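Local coordinates for choline binding protein PCPA (Streptococcus pneumoniae, PDB 4CP6), which is a pneumococcal surface antigen of the choline-binding protein family, built on leucine-rich repeats, and probably attaches to choline of the cell wall, at residues Ile18-Gln21 and Asn22-Lys25; Ile64-Asp68 and Lys69-Val73. All blocks are in the same frame, centred on the assembly; numbering follows the deposited sequence.

Contact 1 of 2, residues Ile18-Gln21 and Asn22-Lys25; sequences IIQQ and NNIK
Gln20 and Lys25 run side by side and point the same way across a tight beta hairpin with a two-residue turn. Lys25 is followed here from CB to its tip. Its CB lies 4.0 Å from CG2 of Ile18, an apolar touch next to the polar one. CG keeps the methyl group of Ile18 on one flank and approaches OE1 of Gln20. CD passes both at longer range. CE then comes within 3.4 Å of Gln20 OE1, and NZ closes the contact with a 3.1 Å hydrogen bond to that same oxygen. The chain is extended as far as CE and bends only at the last torsion (chi4 65°), which turns the ammonium onto the amide. NZ sits above the carbonyl plane of Gln20, 50° out of it, and so misses the lone pairs. The other end of this amide is also held. Gln20 NE2 gives a hydrogen bond to a water that also accepts from Asn23 N, both at 3.0 Å. The water thus ties the side chain to the turn. Beneath, Gln21 and Ile24 form a hydrogen-bonded antiparallel pair. Gln21 N to Ile24 O is 3.0 Å and fairly straight (162° at the hydrogen), while the return bond from Ile24 N is more bent. Asn22 and Asn23 both have positive phi and make the reversal between the strands. This hairpin of strands 18-21 and 24-32 lies at the surface. Ile19 and Gln21 face strand 63-66, where Gln21 NE2 gives a hydrogen bond to Thr65 O. On its other side, the backbone of Lys25 hydrogen-bonds to Gly41.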
loop_
_atom_site.group_PDB
_atom_site.type_symbol
_atom_site.label_atom_id
_atom_site.label_comp_id
_atom_site.label_asym_id
_atom_site.label_seq_id
_atom_site.Cartn_x
_atom_site.Cartn_y
_atom_site.Cartn_z
ATOM N N ILE A 18 -37.956 2.767 0.412
ATOM C CA ILE A 18 -37.373 3.166 -0.863
ATOM C C ILE A 18 -38.307 4.156 -1.539
ATOM O O ILE A 18 -39.486 3.830 -1.771
ATOM C CB ILE A 18 -37.096 1.965 -1.810
ATOM C CG1 ILE A 18 -36.156 0.933 -1.174
ATOM C CG2 ILE A 18 -36.594 2.422 -3.213
ATOM C CD1 ILE A 18 -34.666 1.387 -1.021
ATOM N N ILE A 19 -37.782 5.347 -1.881
ATOM C CA ILE A 19 -38.490 6.376 -2.637
ATOM C C ILE A 19 -37.804 6.427 -3.996
ATOM O O ILE A 19 -36.580 6.560 -4.059
ATOM C CB ILE A 19 -38.453 7.751 -1.934
ATOM C CG1 ILE A 19 -39.111 7.683 -0.541
ATOM C CG2 ILE A 19 -39.103 8.833 -2.825
ATOM C CD1 ILE A 19 -38.720 8.833 0.356
ATOM N N GLN A 20 -38.570 6.256 -5.082
ATOM C CA GLN A 20 -37.999 6.277 -6.419
ATOM C C GLN A 20 -38.539 7.467 -7.161
ATOM O O GLN A 20 -39.764 7.606 -7.281
ATOM C CB GLN A 20 -38.284 4.975 -7.182
ATOM C CG GLN A 20 -37.629 4.948 -8.561
ATOM C CD GLN A 20 -37.906 3.673 -9.305
ATOM O OE1 GLN A 20 -37.679 2.579 -8.798
ATOM N NE2 GLN A 20 -38.347 3.786 -10.553
ATOM N N GLN A 21 -37.648 8.348 -7.621
ATOM C CA GLN A 21 -38.007 9.559 -8.369
ATOM C C GLN A 21 -37.054 9.723 -9.529
ATOM O O GLN A 21 -35.831 9.649 -9.327
ATOM C CB GLN A 21 -37.968 10.804 -7.470
ATOM C CG GLN A 21 -38.959 10.752 -6.310
ATOM C CD GLN A 21 -39.018 12.050 -5.540
ATOM O OE1 GLN A 21 -38.274 13.005 -5.807
ATOM N NE2 GLN A 21 -39.948 12.130 -4.596
ATOM N N ASN A 22 -37.603 9.932 -10.753
ATOM C CA ASN A 22 -36.832 10.090 -11.986
ATOM C C ASN A 22 -35.801 8.956 -12.164
ATOM O O ASN A 22 -34.645 9.200 -12.505
ATOM C CB ASN A 22 -36.215 11.493 -12.066
ATOM C CG ASN A 22 -35.587 11.860 -13.394
ATOM O OD1 ASN A 22 -34.512 12.468 -13.439
ATOM N ND2 ASN A 22 -36.220 11.486 -14.504
ATOM N N ASN A 23 -36.229 7.718 -11.875
ATOM C CA ASN A 23 -35.433 6.495 -12.005
ATOM C C ASN A 23 -34.141 6.501 -11.160
ATOM O O ASN A 23 -33.113 5.920 -11.543
ATOM C CB ASN A 23 -35.168 6.146 -13.469
ATOM C CG ASN A 23 -36.405 5.583 -14.132
ATOM O OD1 ASN A 23 -36.721 4.393 -14.024
ATOM N ND2 ASN A 23 -37.176 6.437 -14.769
ATOM N N ILE A 24 -34.224 7.141 -9.985
ATOM C CA ILE A 24 -33.169 7.113 -8.974
ATOM C C ILE A 24 -33.875 6.644 -7.700
ATOM O O ILE A 24 -34.883 7.246 -7.291
ATOM C CB ILE A 24 -32.434 8.465 -8.774
ATOM C CG1 ILE A 24 -31.710 8.907 -10.075
ATOM C CG2 ILE A 24 -31.429 8.378 -7.593
ATOM C CD1 ILE A 24 -30.993 10.289 -10.042
ATOM N N LYS A 25 -33.334 5.611 -7.049
ATOM C CA LYS A 25 -33.871 5.128 -5.788
ATOM C C LYS A 25 -33.134 5.797 -4.639
ATOM O O LYS A 25 -31.911 5.983 -4.717
ATOM C CB LYS A 25 -33.711 3.607 -5.667
ATOM C CG LYS A 25 -34.609 2.851 -6.628
ATOM C CD LYS A 25 -34.338 1.350 -6.580
ATOM C CE LYS A 25 -35.297 0.544 -7.436
ATOM N NZ LYS A 25 -35.143 0.864 -8.884
HETATM O O HOH W 1 -38.971 6.630 -11.343
#

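Contact 2 of 2, residues Ile64-Asp68 and Lys69-Val73; sequences ITVGD and KVFTV
Ile64 and Phe71 face each other as a hydrogen-bonded antiparallel pair. Their two backbone bonds are short and nearly straight. Phe71 N reaches Ile64 O at 2.8 Å, almost on the C=O axis, and Ile64 N reaches Phe71 O at 2.9 Å. The side chains meet low down, with Ile64 CG1 3.8 Å from Phe71 CB. CG1 of Ile64 is set between its own backbone N and carbonyl carbon (chi1 69°), which brings it over the neighbouring strand. The phenyl ring is turned so that Ile64 O lies at its edge, near the ring plane. Val66 comes to the ring obliquely through CG2, 4.3 Å from Phe71 CE2. Ile64, Val66, Lys69 and Phe71 share this face. On the other, Thr65 and Val70 lie side by side and touch through their CG2 methyls at 4.0 Å.

The next shell is the turn. Val66 and Lys69 exchange two backbone bonds, the one from Lys69 N to Val66 O being 2.9 Å. Lys69 CB and CG pack on Val66 O before the chain leads away. Gly67 has positive phi (62°), as the first central position of a type II' turn requires. A water donates to Gly67 O at 2.7 Å and more weakly to Lys69 O.

Further out, Phe71 packs on Val28, Val31 and Val38, and Ile64 on Ile19 and Tyr26. These neighbours bury the Ile64-Phe71 pair, while the turn stays at the surface. On the far edge of strand 69-76, Val70 and Thr72 both hydrogen-bond to the backbone of Gly36, so the strand is gripped from both sides. Two residues at the turn positions and paired flanking strands make this a classic two-residue type II' beta hairpin.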
loop_
_atom_site.group_PDB
_atom_site.type_symbol
_atom_site.label_atom_id
_atom_site.label_comp_id
_atom_site.label_asym_id
_atom_site.label_seq_id
_atom_site.Cartn_x
_atom_site.Cartn_y
_atom_site.Cartn_z
ATOM N N ILE A 64 -35.201 15.660 -1.917
ATOM C CA ILE A 64 -36.362 15.026 -2.543
ATOM C C ILE A 64 -37.562 15.325 -1.672
ATOM O O ILE A 64 -37.436 15.482 -0.448
ATOM C CB ILE A 64 -36.213 13.544 -2.906
ATOM C CG1 ILE A 64 -36.133 12.670 -1.643
ATOM C CG2 ILE A 64 -35.034 13.305 -3.898
ATOM C CD1 ILE A 64 -36.417 11.255 -1.871
ATOM N N THR A 65 -38.722 15.483 -2.311
ATOM C CA THR A 65 -39.929 15.766 -1.549
ATOM C C THR A 65 -40.969 14.703 -1.823
ATOM O O THR A 65 -41.063 14.201 -2.950
ATOM C CB THR A 65 -40.464 17.164 -1.879
ATOM O OG1 THR A 65 -40.798 17.209 -3.271
ATOM C CG2 THR A 65 -39.475 18.263 -1.528
ATOM N N VAL A 66 -41.729 14.333 -0.782
ATOM C CA VAL A 66 -42.813 13.356 -0.908
ATOM C C VAL A 66 -43.971 13.973 -0.134
ATOM O O VAL A 66 -43.914 14.058 1.104
ATOM C CB VAL A 66 -42.442 11.934 -0.401
ATOM C CG1 VAL A 66 -43.596 10.956 -0.621
ATOM C CG2 VAL A 66 -41.174 11.425 -1.084
ATOM N N GLY A 67 -44.957 14.496 -0.869
ATOM C CA GLY A 67 -46.078 15.197 -0.248
ATOM C C GLY A 67 -45.569 16.411 0.501
ATOM O O GLY A 67 -44.884 17.246 -0.090
ATOM N N ASP A 68 -45.862 16.509 1.819
ATOM C CA ASP A 68 -45.396 17.639 2.616
ATOM C C ASP A 68 -44.098 17.306 3.375
ATOM O O ASP A 68 -43.705 18.060 4.268
ATOM C CB ASP A 68 -46.487 18.083 3.612
ATOM C CG ASP A 68 -46.429 19.545 3.963
ATOM O OD1 ASP A 68 -45.769 20.302 3.233
ATOM O OD2 ASP A 68 -47.020 19.930 4.990
ATOM N N LYS A 69 -43.429 16.207 2.990
ATOM C CA LYS A 69 -42.172 15.816 3.654
ATOM C C LYS A 69 -40.982 16.153 2.767
ATOM O O LYS A 69 -41.060 16.068 1.546
ATOM C CB LYS A 69 -42.160 14.325 3.997
ATOM C CG LYS A 69 -43.354 13.866 4.835
ATOM C CD LYS A 69 -43.251 12.388 5.151
ATOM C CE LYS A 69 -44.519 11.885 5.797
ATOM N NZ LYS A 69 -44.234 11.209 7.084
ATOM N N VAL A 70 -39.887 16.549 3.397
ATOM C CA VAL A 70 -38.660 16.915 2.692
ATOM C C VAL A 70 -37.542 16.033 3.217
ATOM O O VAL A 70 -37.298 15.995 4.428
ATOM C CB VAL A 70 -38.346 18.405 2.896
ATOM C CG1 VAL A 70 -37.032 18.789 2.238
ATOM C CG2 VAL A 70 -39.487 19.273 2.362
ATOM N N PHE A 71 -36.866 15.353 2.297
ATOM C CA PHE A 71 -35.747 14.463 2.641
ATOM C C PHE A 71 -34.456 15.031 2.036
ATOM O O PHE A 71 -34.368 15.218 0.828
ATOM C CB PHE A 71 -35.988 13.060 2.095
ATOM C CG PHE A 71 -37.156 12.378 2.763
ATOM C CD1 PHE A 71 -36.984 11.659 3.947
ATOM C CD2 PHE A 71 -38.438 12.468 2.217
ATOM C CE1 PHE A 71 -38.073 11.032 4.567
ATOM C CE2 PHE A 71 -39.519 11.835 2.829
ATOM C CZ PHE A 71 -39.339 11.154 4.021
ATOM N N THR A 72 -33.481 15.359 2.893
ATOM C CA THR A 72 -32.188 15.865 2.441
ATOM C C THR A 72 -31.333 14.625 2.112
ATOM O O THR A 72 -31.388 13.639 2.852
ATOM C CB THR A 72 -31.554 16.703 3.554
ATOM O OG1 THR A 72 -32.397 17.849 3.796
ATOM C CG2 THR A 72 -30.179 17.221 3.173
ATOM N N VAL A 73 -30.629 14.666 0.969
ATOM C CA VAL A 73 -29.750 13.554 0.545
ATOM C C VAL A 73 -28.428 13.757 1.306
ATOM O O VAL A 73 -27.678 14.712 1.004
ATOM C CB VAL A 73 -29.528 13.527 -0.987
ATOM C CG1 VAL A 73 -28.655 12.337 -1.390
ATOM C CG2 VAL A 73 -30.872 13.477 -1.741
HETATM O O HOH W 2 -42.757 18.799 0.669
#

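Overall arrangement
Contacts 1 and 2 follow each other along the chain, and each closes a beta hairpin near the N-terminal end of the modelled chain. Their centres are about 12 Å apart, and both belong to the same mixed sheet. Strand 24-32 continues from contact 1 to pair with 35-40, which runs parallel to strand 69-76 of contact 2. The hairpins also meet directly, strand 18-21 of contact 1 lying against strand 63-66 of contact 2. Strand 69-76 then pairs in parallel with 106-107, the first of a row of short parallel strands that runs on through the leucine-rich repeats. The two hairpins therefore probably form a cap over the N-terminal end of the repeat solenoid.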